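Local coordinates for short-chain dehydrogenase/reductase SDR (Vibrio parahaemolyticus, PDB 3GUY), which probably catalyses the NAD(P)-dependent oxidation or reduction of a small-molecule substrate, as other short-chain dehydrogenases/reductases do, at residues G14-K19 with S195-A200; K26-T31 with S46-Y51; T98-N103 with C144-A149; R117-P122 with K162-K167; I169-G174 with S216-N221. The protein carries 2 engineered substitutions. All coordinates share one frame; numbering follows the deposited sequence.

Contact 1 (G14-K19 with S195-A200)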
# COMPACT_ATOMS: atom_id res chain seq x y z
N GLY D 14 -9.04 -6.83 24.47
CA GLY D 14 -8.29 -6.27 25.61
C GLY D 14 -8.49 -7.05 26.89
O GLY D 14 -7.52 -7.29 27.61
N ALA D 15 -9.73 -7.47 27.18
CA ALA D 15 -10.06 -8.21 28.43
C ALA D 15 -9.52 -9.64 28.35
O ALA D 15 -8.96 -10.17 29.34
CB ALA D 15 -11.60 -8.24 28.71
N GLU D 16 -9.67 -10.26 27.16
CA GLU D 16 -9.16 -11.64 26.93
C GLU D 16 -7.64 -11.67 26.96
O GLU D 16 -7.07 -12.61 27.48
CB GLU D 16 -9.68 -12.21 25.62
CG GLU D 16 -11.17 -12.37 25.64
CD GLU D 16 -11.67 -13.12 26.88
OE1 GLU D 16 -11.13 -14.21 27.22
OE2 GLU D 16 -12.59 -12.59 27.54
N LEU D 17 -6.98 -10.63 26.45
CA LEU D 17 -5.51 -10.54 26.59
C LEU D 17 -5.13 -10.38 28.07
O LEU D 17 -4.16 -10.97 28.56
CB LEU D 17 -4.93 -9.37 25.77
CG LEU D 17 -4.63 -9.62 24.28
CD1 LEU D 17 -4.34 -8.25 23.59
CD2 LEU D 17 -3.48 -10.64 24.04
N ALA D 18 -5.91 -9.58 28.81
CA ALA D 18 -5.63 -9.43 30.24
C ALA D 18 -5.60 -10.82 30.92
O ALA D 18 -4.67 -11.13 31.67
CB ALA D 18 -6.65 -8.48 30.91
N LYS D 19 -6.59 -11.66 30.62
CA LYS D 19 -6.71 -12.97 31.25
C LYS D 19 -5.51 -13.88 30.94
O LYS D 19 -5.02 -14.57 31.85
CB LYS D 19 -8.02 -13.64 30.84
CG LYS D 19 -9.20 -12.89 31.35
CD LYS D 19 -10.48 -13.40 30.78
CE LYS D 19 -11.66 -12.65 31.35
NZ LYS D 19 -12.93 -13.26 30.85
N SER D 195 -13.70 -15.30 17.69
CA SER D 195 -13.93 -14.90 19.08
C SER D 195 -12.75 -14.11 19.60
O SER D 195 -11.59 -14.40 19.22
CB SER D 195 -14.11 -16.14 19.98
OG SER D 195 -12.85 -16.71 20.31
N ALA D 196 -13.02 -13.16 20.50
CA ALA D 196 -11.98 -12.44 21.20
C ALA D 196 -11.00 -13.37 21.93
O ALA D 196 -9.78 -13.10 21.97
CB ALA D 196 -12.57 -11.44 22.17
N GLU D 197 -11.54 -14.44 22.52
CA GLU D 197 -10.74 -15.48 23.19
C GLU D 197 -9.70 -16.05 22.22
O GLU D 197 -8.54 -16.11 22.55
CB GLU D 197 -11.66 -16.60 23.71
CG GLU D 197 -11.00 -17.70 24.55
CD GLU D 197 -12.03 -18.67 25.17
OE1 GLU D 197 -12.08 -19.85 24.76
OE2 GLU D 197 -12.81 -18.26 26.06
N ASP D 198 -10.13 -16.44 21.03
CA ASP D 198 -9.21 -17.13 20.08
C ASP D 198 -8.24 -16.13 19.45
O ASP D 198 -7.03 -16.42 19.35
CB ASP D 198 -9.96 -17.92 19.01
CG ASP D 198 -10.77 -19.08 19.61
OD1 ASP D 198 -10.41 -19.56 20.71
OD2 ASP D 198 -11.75 -19.50 18.97
N ALA D 199 -8.73 -14.95 19.07
CA ALA D 199 -7.83 -13.86 18.59
C ALA D 199 -6.75 -13.56 19.59
O ALA D 199 -5.55 -13.45 19.25
CB ALA D 199 -8.63 -12.56 18.29
N ALA D 200 -7.16 -13.46 20.86
CA ALA D 200 -6.22 -13.09 21.92
C ALA D 200 -5.18 -14.20 22.08
O ALA D 200 -4.02 -13.91 22.29
CB ALA D 200 -6.94 -12.82 23.25

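Contact 2 (K26-T31 with S46-Y51)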
# COMPACT_ATOMS: atom_id res chain seq x y z
N LYS D 26 1.61 -12.68 35.28
CA LYS D 26 2.13 -11.31 35.08
C LYS D 26 1.20 -10.19 35.59
O LYS D 26 -0.03 -10.26 35.48
CB LYS D 26 2.47 -11.08 33.62
CG LYS D 26 3.33 -12.19 33.03
CD LYS D 26 4.30 -11.66 31.97
CE LYS D 26 4.78 -12.79 31.05
NZ LYS D 26 5.36 -12.26 29.81
N ALA D 27 1.79 -9.15 36.16
CA ALA D 27 1.02 -7.99 36.63
C ALA D 27 0.44 -7.18 35.46
O ALA D 27 1.18 -6.76 34.56
CB ALA D 27 1.87 -7.08 37.49
N THR D 28 -0.87 -6.93 35.52
CA THR D 28 -1.61 -6.08 34.58
C THR D 28 -2.26 -4.84 35.26
O THR D 28 -2.67 -4.89 36.44
CB THR D 28 -2.71 -6.88 33.92
OG1 THR D 28 -3.66 -7.32 34.92
CG2 THR D 28 -2.13 -8.06 33.18
N TYR D 29 -2.29 -3.72 34.52
CA TYR D 29 -3.08 -2.52 34.86
C TYR D 29 -4.07 -2.24 33.72
O TYR D 29 -3.67 -2.04 32.58
CB TYR D 29 -2.15 -1.34 35.04
CG TYR D 29 -2.82 -0.16 35.73
CD1 TYR D 29 -2.83 -0.05 37.14
CD2 TYR D 29 -3.47 0.81 35.00
CE1 TYR D 29 -3.44 1.01 37.78
CE2 TYR D 29 -4.09 1.89 35.63
CZ TYR D 29 -4.07 1.99 37.02
OH TYR D 29 -4.69 3.07 37.61
N LEU D 30 -5.36 -2.28 34.03
CA LEU D 30 -6.39 -2.23 33.03
C LEU D 30 -7.12 -0.88 32.97
O LEU D 30 -7.48 -0.28 34.01
CB LEU D 30 -7.41 -3.34 33.25
CG LEU D 30 -6.89 -4.78 33.37
CD1 LEU D 30 -8.02 -5.71 33.05
CD2 LEU D 30 -5.69 -5.11 32.51
N THR D 31 -7.35 -0.38 31.74
CA THR D 31 -8.11 0.84 31.58
C THR D 31 -9.23 0.61 30.56
O THR D 31 -9.15 -0.27 29.68
CB THR D 31 -7.21 2.08 31.26
OG1 THR D 31 -7.97 3.28 31.50
CG2 THR D 31 -6.73 2.08 29.80
N SER D 46 -5.85 -12.61 39.25
CA SER D 46 -5.21 -12.83 40.55
C SER D 46 -3.88 -12.07 40.73
O SER D 46 -3.39 -11.98 41.85
CB SER D 46 -4.96 -14.32 40.74
OG SER D 46 -3.57 -14.58 40.56
N ASN D 47 -3.29 -11.57 39.65
CA ASN D 47 -2.03 -10.76 39.71
C ASN D 47 -2.21 -9.30 39.26
O ASN D 47 -1.24 -8.54 39.13
CB ASN D 47 -0.97 -11.46 38.88
CG ASN D 47 -0.89 -12.94 39.24
OD1 ASN D 47 -0.74 -13.27 40.42
ND2 ASN D 47 -1.10 -13.81 38.26
N ASN D 48 -3.46 -8.91 39.05
CA ASN D 48 -3.76 -7.55 38.65
C ASN D 48 -3.40 -6.52 39.73
O ASN D 48 -3.67 -6.72 40.92
CB ASN D 48 -5.24 -7.42 38.24
CG ASN D 48 -5.63 -5.99 37.98
OD1 ASN D 48 -6.11 -5.31 38.89
ND2 ASN D 48 -5.33 -5.47 36.75
N VAL D 49 -2.82 -5.40 39.28
CA VAL D 49 -2.34 -4.36 40.19
C VAL D 49 -3.08 -3.04 39.98
O VAL D 49 -2.54 -1.98 40.22
CB VAL D 49 -0.82 -4.13 40.03
CG1 VAL D 49 -0.04 -5.41 40.43
CG2 VAL D 49 -0.50 -3.72 38.60
N GLY D 50 -4.32 -3.12 39.54
CA GLY D 50 -5.12 -1.91 39.39
C GLY D 50 -5.81 -1.81 38.06
O GLY D 50 -5.54 -2.55 37.11
N TYR D 51 -6.78 -0.91 38.05
CA TYR D 51 -7.55 -0.54 36.89
C TYR D 51 -8.03 0.89 37.12
O TYR D 51 -8.19 1.33 38.28
CB TYR D 51 -8.74 -1.46 36.69
CG TYR D 51 -9.74 -1.54 37.85
CD1 TYR D 51 -10.84 -0.69 37.89
CD2 TYR D 51 -9.61 -2.50 38.87
CE1 TYR D 51 -11.78 -0.76 38.93
CE2 TYR D 51 -10.55 -2.59 39.92
CZ TYR D 51 -11.63 -1.71 39.94
OH TYR D 51 -12.58 -1.77 40.94

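Contact 3 (T98-N103 with C144-A149)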
# COMPACT_ATOMS: atom_id res chain seq x y z
N THR D 98 -17.49 10.93 17.19
CA THR D 98 -17.21 9.91 18.22
C THR D 98 -16.22 8.85 17.76
O THR D 98 -15.34 8.39 18.53
CB THR D 98 -18.50 9.19 18.63
OG1 THR D 98 -19.41 10.17 19.12
CG2 THR D 98 -18.23 8.12 19.68
N LEU D 99 -16.37 8.45 16.49
CA LEU D 99 -15.45 7.48 15.90
C LEU D 99 -14.00 8.01 15.90
O LEU D 99 -13.05 7.27 16.21
CB LEU D 99 -15.88 7.15 14.47
CG LEU D 99 -15.37 5.89 13.80
CD1 LEU D 99 -15.72 4.65 14.63
CD2 LEU D 99 -15.97 5.87 12.35
N ILE D 100 -13.85 9.29 15.53
CA ILE D 100 -12.55 9.95 15.49
C ILE D 100 -11.94 10.00 16.88
O ILE D 100 -10.77 9.64 17.09
CB ILE D 100 -12.64 11.40 14.90
CG1 ILE D 100 -12.95 11.37 13.38
CG2 ILE D 100 -11.29 12.11 15.08
CD1 ILE D 100 -13.35 12.68 12.76
N GLU D 101 -12.75 10.42 17.86
CA GLU D 101 -12.30 10.48 19.25
C GLU D 101 -11.87 9.13 19.81
O GLU D 101 -10.77 9.00 20.35
CB GLU D 101 -13.40 11.07 20.13
CG GLU D 101 -13.69 12.54 19.84
CD GLU D 101 -15.03 13.02 20.42
OE1 GLU D 101 -15.81 12.22 21.01
OE2 GLU D 101 -15.32 14.23 20.28
N ASN D 102 -12.73 8.12 19.65
CA ASN D 102 -12.48 6.79 20.23
C ASN D 102 -11.33 6.01 19.57
O ASN D 102 -10.76 5.11 20.20
CB ASN D 102 -13.69 5.89 20.15
CG ASN D 102 -14.88 6.36 20.96
OD1 ASN D 102 -14.80 7.29 21.78
ND2 ASN D 102 -16.06 5.74 20.68
N ASN D 103 -11.04 6.28 18.28
CA ASN D 103 -10.01 5.54 17.55
C ASN D 103 -8.73 6.34 17.32
O ASN D 103 -7.62 5.92 17.69
CB ASN D 103 -10.55 5.04 16.21
CG ASN D 103 -11.66 4.01 16.37
OD1 ASN D 103 -11.39 2.81 16.56
ND2 ASN D 103 -12.91 4.46 16.29
N CYS D 144 -12.46 3.09 8.03
CA CYS D 144 -11.20 2.98 7.35
C CYS D 144 -10.41 4.24 7.58
O CYS D 144 -9.19 4.19 7.86
CB CYS D 144 -11.38 2.73 5.84
SG CYS D 144 -12.01 1.11 5.41
N ALA D 145 -11.06 5.39 7.47
CA ALA D 145 -10.32 6.64 7.64
C ALA D 145 -9.53 6.68 8.93
O ALA D 145 -8.30 6.93 8.91
CB ALA D 145 -11.26 7.84 7.54
N VAL D 146 -10.21 6.41 10.05
CA VAL D 146 -9.55 6.44 11.41
C VAL D 146 -8.49 5.31 11.62
O VAL D 146 -7.45 5.51 12.26
CB VAL D 146 -10.58 6.51 12.56
CG1 VAL D 146 -11.47 7.79 12.44
CG2 VAL D 146 -11.52 5.23 12.65
N LYS D 147 -8.72 4.15 11.03
CA LYS D 147 -7.78 3.03 11.10
C LYS D 147 -6.59 3.23 10.20
O LYS D 147 -5.45 2.94 10.61
CB LYS D 147 -8.45 1.72 10.81
CG LYS D 147 -9.53 1.40 11.87
CD LYS D 147 -8.90 1.26 13.25
CE LYS D 147 -9.89 0.72 14.29
NZ LYS D 147 -9.34 0.80 15.66
N TRP D 148 -6.80 3.75 9.00
CA TRP D 148 -5.67 4.17 8.19
C TRP D 148 -4.86 5.29 8.88
O TRP D 148 -3.62 5.34 8.75
CB TRP D 148 -6.16 4.73 6.84
CG TRP D 148 -6.57 3.69 5.81
CD1 TRP D 148 -7.45 2.63 5.98
CD2 TRP D 148 -6.18 3.66 4.44
NE1 TRP D 148 -7.61 1.96 4.80
CE2 TRP D 148 -6.84 2.55 3.84
CE3 TRP D 148 -5.33 4.44 3.65
CZ2 TRP D 148 -6.65 2.21 2.50
CZ3 TRP D 148 -5.16 4.11 2.31
CH2 TRP D 148 -5.81 2.98 1.74
N ALA D 149 -5.58 6.21 9.54
CA ALA D 149 -4.93 7.30 10.29
C ALA D 149 -3.96 6.74 11.37
O ALA D 149 -2.79 7.10 11.44
CB ALA D 149 -5.98 8.23 10.91

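Contact 4 (R117-P122 with K162-K167)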
# COMPACT_ATOMS: atom_id res chain seq x y z
N ARG D 117 7.30 9.64 27.66
CA ARG D 117 7.78 9.12 28.95
C ARG D 117 8.78 7.97 28.80
O ARG D 117 9.73 7.87 29.61
CB ARG D 117 6.60 8.63 29.79
CG ARG D 117 5.71 9.72 30.33
CD ARG D 117 4.49 9.08 31.00
NE ARG D 117 3.59 10.08 31.54
CZ ARG D 117 3.58 10.55 32.79
NH1 ARG D 117 4.44 10.10 33.70
NH2 ARG D 117 2.68 11.47 33.14
N TYR D 118 8.62 7.13 27.79
CA TYR D 118 9.30 5.83 27.77
C TYR D 118 10.05 5.51 26.50
O TYR D 118 10.37 4.35 26.26
CB TYR D 118 8.30 4.70 28.01
CG TYR D 118 7.37 4.92 29.16
CD1 TYR D 118 7.85 5.33 30.42
CD2 TYR D 118 6.00 4.68 29.01
CE1 TYR D 118 6.96 5.52 31.48
CE2 TYR D 118 5.13 4.88 30.03
CZ TYR D 118 5.60 5.29 31.28
OH TYR D 118 4.68 5.46 32.27
N LYS D 119 10.35 6.50 25.67
CA LYS D 119 11.01 6.19 24.40
C LYS D 119 12.39 5.55 24.57
O LYS D 119 12.82 4.78 23.73
CB LYS D 119 11.09 7.40 23.47
CG LYS D 119 11.79 8.60 24.02
CD LYS D 119 11.98 9.69 22.98
CE LYS D 119 12.53 10.99 23.58
NZ LYS D 119 11.61 11.63 24.55
N ASP D 120 13.10 5.90 25.65
CA ASP D 120 14.46 5.38 25.89
C ASP D 120 14.43 4.13 26.81
O ASP D 120 15.47 3.64 27.24
CB ASP D 120 15.34 6.48 26.50
CG ASP D 120 15.77 7.55 25.47
OD1 ASP D 120 15.66 7.32 24.24
OD2 ASP D 120 16.24 8.63 25.90
N GLN D 121 13.22 3.62 27.09
CA GLN D 121 12.99 2.39 27.87
C GLN D 121 12.60 1.24 26.93
O GLN D 121 11.94 1.46 25.93
CB GLN D 121 11.84 2.58 28.86
CG GLN D 121 12.03 3.69 29.90
CD GLN D 121 13.09 3.36 30.94
OE1 GLN D 121 13.39 2.19 31.22
NE2 GLN D 121 13.66 4.40 31.53
N PRO D 122 12.99 0.00 27.26
CA PRO D 122 12.61 -1.13 26.39
C PRO D 122 11.12 -1.49 26.61
O PRO D 122 10.80 -2.40 27.34
CB PRO D 122 13.55 -2.25 26.84
CG PRO D 122 13.76 -1.96 28.34
CD PRO D 122 13.69 -0.43 28.49
N LYS D 162 13.70 4.88 15.47
CA LYS D 162 14.91 4.24 15.00
C LYS D 162 16.03 4.33 16.07
O LYS D 162 16.38 5.40 16.54
CB LYS D 162 15.38 4.89 13.70
CG LYS D 162 16.30 4.04 12.82
CD LYS D 162 16.35 4.56 11.36
CE LYS D 162 17.46 5.63 11.14
NZ LYS D 162 17.50 6.13 9.69
N GLY D 163 16.57 3.18 16.47
CA GLY D 163 17.73 3.16 17.38
C GLY D 163 17.35 3.30 18.84
O GLY D 163 18.20 3.32 19.69
N LYS D 164 16.05 3.36 19.13
CA LYS D 164 15.59 3.46 20.50
C LYS D 164 15.13 2.10 20.88
O LYS D 164 14.91 1.28 20.00
CB LYS D 164 14.47 4.50 20.63
CG LYS D 164 15.00 5.86 20.27
CD LYS D 164 14.40 6.99 21.10
CE LYS D 164 15.13 8.29 20.82
NZ LYS D 164 15.10 8.63 19.38
N PRO D 165 15.04 1.83 22.18
CA PRO D 165 14.65 0.53 22.65
C PRO D 165 13.15 0.29 22.61
O PRO D 165 12.72 -0.86 22.63
CB PRO D 165 15.13 0.51 24.09
CG PRO D 165 15.18 1.92 24.50
CD PRO D 165 15.44 2.73 23.28
N MET D 166 12.36 1.36 22.62
CA MET D 166 10.91 1.21 22.48
C MET D 166 10.64 0.75 21.02
O MET D 166 11.25 1.21 20.10
CB MET D 166 10.18 2.54 22.77
CG MET D 166 8.64 2.50 22.61
SD MET D 166 7.79 4.10 22.96
CE MET D 166 7.14 3.75 24.50
N LYS D 167 9.70 -0.17 20.89
CA LYS D 167 9.30 -0.74 19.62
C LYS D 167 7.79 -0.69 19.50
O LYS D 167 7.10 -0.82 20.48
CB LYS D 167 9.70 -2.22 19.60
CG LYS D 167 11.02 -2.46 18.96
CD LYS D 167 11.61 -3.82 19.31
CE LYS D 167 10.60 -4.91 19.64
NZ LYS D 167 10.93 -5.46 21.00

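Contact 5 (I169-G174 with S216-N221)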
# COMPACT_ATOMS: atom_id res chain seq x y z
N ILE D 169 4.56 -2.70 17.82
CA ILE D 169 4.06 -3.96 17.22
C ILE D 169 2.67 -3.66 16.67
O ILE D 169 1.83 -3.07 17.36
CB ILE D 169 3.95 -5.13 18.24
CG1 ILE D 169 5.26 -5.28 19.06
CG2 ILE D 169 3.50 -6.49 17.57
CD1 ILE D 169 6.43 -5.36 18.27
N ALA D 170 2.48 -3.97 15.39
CA ALA D 170 1.21 -3.64 14.72
C ALA D 170 0.39 -4.90 14.59
O ALA D 170 0.87 -5.91 14.13
CB ALA D 170 1.46 -3.01 13.33
N VAL D 171 -0.85 -4.85 15.03
CA VAL D 171 -1.72 -6.00 14.98
C VAL D 171 -2.99 -5.58 14.24
O VAL D 171 -3.55 -4.52 14.55
CB VAL D 171 -2.12 -6.45 16.41
CG1 VAL D 171 -2.96 -7.69 16.33
CG2 VAL D 171 -0.85 -6.60 17.33
N TYR D 172 -3.42 -6.42 13.29
CA TYR D 172 -4.56 -6.15 12.42
C TYR D 172 -5.54 -7.30 12.44
O TYR D 172 -5.39 -8.26 11.68
CB TYR D 172 -4.13 -5.91 10.96
CG TYR D 172 -3.07 -4.84 10.78
CD1 TYR D 172 -3.42 -3.50 10.62
CD2 TYR D 172 -1.73 -5.16 10.82
CE1 TYR D 172 -2.45 -2.52 10.45
CE2 TYR D 172 -0.73 -4.16 10.66
CZ TYR D 172 -1.11 -2.85 10.45
OH TYR D 172 -0.12 -1.90 10.34
N PRO D 173 -6.51 -7.25 13.36
CA PRO D 173 -7.53 -8.27 13.37
C PRO D 173 -8.62 -8.01 12.36
O PRO D 173 -8.99 -6.84 12.11
CB PRO D 173 -8.11 -8.21 14.77
CG PRO D 173 -7.50 -7.07 15.43
CD PRO D 173 -6.47 -6.46 14.60
N GLY D 174 -9.20 -9.09 11.84
CA GLY D 174 -10.37 -8.98 10.96
C GLY D 174 -11.33 -10.09 11.31
O GLY D 174 -10.91 -11.18 11.68
N SER D 216 6.90 -8.11 14.35
CA SER D 216 6.64 -6.65 14.29
C SER D 216 5.24 -6.30 13.78
O SER D 216 4.71 -5.25 14.06
CB SER D 216 7.72 -5.96 13.46
OG SER D 216 7.86 -6.48 12.15
N ASP D 217 4.63 -7.21 13.02
CA ASP D 217 3.34 -6.95 12.39
C ASP D 217 2.64 -8.28 12.24
O ASP D 217 3.22 -9.23 11.74
CB ASP D 217 3.52 -6.29 10.98
CG ASP D 217 4.42 -5.01 10.99
OD1 ASP D 217 3.82 -3.90 11.14
OD2 ASP D 217 5.69 -5.07 10.86
N ILE D 218 1.39 -8.36 12.66
CA ILE D 218 0.64 -9.56 12.54
C ILE D 218 -0.84 -9.29 12.15
O ILE D 218 -1.48 -8.31 12.62
CB ILE D 218 0.75 -10.41 13.85
CG1 ILE D 218 0.23 -11.82 13.62
CG2 ILE D 218 0.06 -9.73 14.99
CD1 ILE D 218 0.52 -12.83 14.80
N THR D 219 -1.35 -10.10 11.23
CA THR D 219 -2.72 -10.03 10.81
C THR D 219 -3.40 -11.38 11.18
O THR D 219 -2.88 -12.45 10.94
CB THR D 219 -2.88 -9.77 9.28
OG1 THR D 219 -2.27 -8.56 8.95
CG2 THR D 219 -4.38 -9.68 8.84
N VAL D 220 -4.57 -11.30 11.74
CA VAL D 220 -5.26 -12.50 12.18
C VAL D 220 -6.65 -12.32 11.60
O VAL D 220 -7.18 -11.22 11.62
CB VAL D 220 -5.18 -12.59 13.75
CG1 VAL D 220 -5.80 -13.79 14.27
CG2 VAL D 220 -3.71 -12.65 14.20
N ASN D 221 -7.20 -13.39 11.02
CA ASN D 221 -8.46 -13.31 10.29
C ASN D 221 -9.33 -14.51 10.63
O ASN D 221 -8.82 -15.59 10.97
CB ASN D 221 -8.21 -13.33 8.78
CG ASN D 221 -7.97 -11.96 8.20
OD1 ASN D 221 -6.86 -11.63 7.78
ND2 ASN D 221 -9.01 -11.17 8.16
O HOH W 1 2.29 -2.40 9.66

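Contact 1 (G14-K19 with S195-A200)
The flat groups here are the carboxylates of E16 and E197. That of E16 turns toward E197, with OE1 of E16 4.5 Å from OE2 of E197. These like charges lie close and would probably repel mildly. The other oxygen of E16, OE2, forms a salt bridge with NZ of K19 at 3.4 Å, its hydrogen bond weak, one turn on in the same helix. The E16 chain is bent at CB-CG (chi2 -50°), and its carbons face the other helix. CG of E16 sits 3.8 Å from N of E197, and CB of E16 is 3.7 Å from CB of A200. Next to it, CD2 of L17 rests 3.7 Å from O of A200. Small alanines let the helices come near: the segment axes approach to 8.5 Å and cross at -57°. S195 is the N-cap of its helix; its OG accepts from N of D198 at 2.8 Å. G14 to K19 belong to helix 12-23, which begins within the glycine-rich motif of the Rossmann fold; G14 is its last glycine. A200 also touches L13 and L20 of that helix. Helix 196-207 in turn covers strands 167-174 and 214-222, packing on V171 and V220.

Contact 2 (K26-T31 with S46-Y51)
The chains of K26-T31 and S46-Y51 run the same way, 15° apart end to end, but pair regularly only at L30 and Y51. Two backbone bonds join them. N of V49 donates to O of T28 at 2.9 Å, and N of L30 donates to O of G50 at 3.1 Å. N48 fills the space between these bonds. Its CG is anti to the backbone N (chi1 173°), which carries the amide across to T28. There ND2 donates to OG1 of T28 at 3.1 Å and to O of G50 at 2.9 Å, both close to the amide plane. ND2 of N48 and N of L30 meet G50 O from opposite faces of its plane. OD1 of N48 accepts from N of G50, an Asx turn, so both ends of the amide are held. The Y29 ring lies along the loop backbone, with N of Y51 3.9 Å above one face, toward the rim. G50 has no side chain, and the ring passes close over it. OH of Y51 bonds OG of S39. L30 packs on I6 of strand 4-7 and V41 of helix 35-42. S46-Y51 leads into 51-53, an edge strand within this chain, beside 28-32.

Contact 3 (T98-N103 with C144-A149)
V146 sets its two methyls against three residues of the facing helix: L99, I100 and N103. The helices are the two long ones that, in classical short-chain dehydrogenases/reductases, carry the asparagine, tyrosine and lysine of the catalytic tetrad and build a four-helix bundle with the same helices of a neighbouring subunit. That fits here: I100 meets I100, and A149 meets A149, of the third subunit. The two segments run nearly in the same direction. Their axes come within 9.7 Å and cross at -25°. CG1 of V146 is anti to the carbonyl carbon (chi1 -60°) and lies 3.9 Å from CA of I100, near its CG1. CG2 of V146 turns to the other side. It is 3.7 Å from CB of N103 and 4.1 Å from CG of L99. L99 and I100 both cross the valine at about a right angle, each meeting one methyl.

N103 closes the wider, pi-type turn at 100-103. By position in the family, N103 and K147 match the asparagine and lysine of the catalytic tetrad, and they probably serve the same role here. The asparagine amide is well fixed. ND2 of N103 donates to O of L99 at 2.8 Å, in the carbonyl plane on a lone pair, and it also bonds O of S82. The same O of L99 takes the backbone N of N103. The K147 chain bends at chi2 and then runs straight to its end. Its NZ donates to OD1 of N103 at 3.0 Å, tilted 24° from the amide carbonyl plane.

Contact 4 (R117-P122 with K162-K167)
M166 reaches under the turn that K119 belongs to. Its CB is 3.6 Å from O of K119. The chain then runs extended, CG anti to the backbone N (chi1 178°) and SD anti to CA. SD of M166 passes 4.1 Å from CA of K119. At chi3 the chain turns (-104°), and the methyl CE ends 3.8 Å from CB of Y118 and close to its carbonyl O. This methyl makes one of the apolar contacts here; the two prolines make another.

P165 lies beside it against the backbone of the turn. Its CG is 3.2 Å from O of D120, and its CD is near O of K119. The ring also reaches P122, where CB of P165 meets CB of P122 at 4.2 Å. Farther out, the chains of K119 and K164 lie side by side and point the same way, touching through their methylenes. CD of K164 is 3.4 Å from OD1 of D120. The amino group of K164 is farther off, 5.1 Å from NZ to OD1 of D120, so the attraction is at most long-range. The contact is held by van der Waals packing, without hydrogen bonds between the two segments.

Y118 to Q121 make a type I beta turn at the end of helix 93-118. K162-K167 follow helix 141-160. Both are helix-to-strand connections, leading into the adjacent parallel strands 124-128 and 167-174, as in the alternating beta-alpha units of a Rossmann fold.

Contact 5 (I169-G174 with S216-N221)
Strands 169-174 and 216-221 run parallel, 8° apart, with I169 level with S216 and G174 with N221. A ladder of five backbone bonds joins them, the first from A170 N to S216 O (2.9 Å), the last from G174 N to V220 O. V171 and I218 share one face and point the same way, with CG1 of V171 3.9 Å from CG2 of I218. That face is covered by helix 196-207. On the other face, CB of A170 is 3.3 Å from OD1 of D217. The Y172 ring turns an edge to the strand, its CD2 3.6 Å from O of I218. Its CG is anti to the carbonyl carbon (chi1 -54°), and the hydroxyl swings back toward D217. One water joins them. It accepts from OH of Y172 at 2.6 Å, at the ring edge and in plane, and donates to OD1 of D217 at 2.6 Å. OD1 of D217 is also in a salt bridge with R158, which would probably favour its charged form. N221 OD1 bonds S216 OG of the second subunit. Strand 214-222 ends the seven-stranded parallel Rossmann sheet and pairs antiparallel with its copy in that subunit, so the sheet runs on across the interface.

In the fold
Contacts 3 and 5 are buried, contacts 1 and 4 partly so, and contact 2 is at the surface. Contacts 2 and 5 reach opposite ends of one parallel sheet, with centres about 24 Å apart. Both use backbone bonds, but contact 5 is a full ladder and contact 2 mostly a loop held by an asparagine. Contacts 1 and 3 are helix pairs on opposite sides of the chain centre. Contact 1 packs on alanines; contact 3 adds a polar pair of likely catalytic residues. Contacts 3 and 4 share helix 93-118. Contact 1 touches contact 2 through A18 and L30. Contacts 3 and 5 also face different neighbouring subunits.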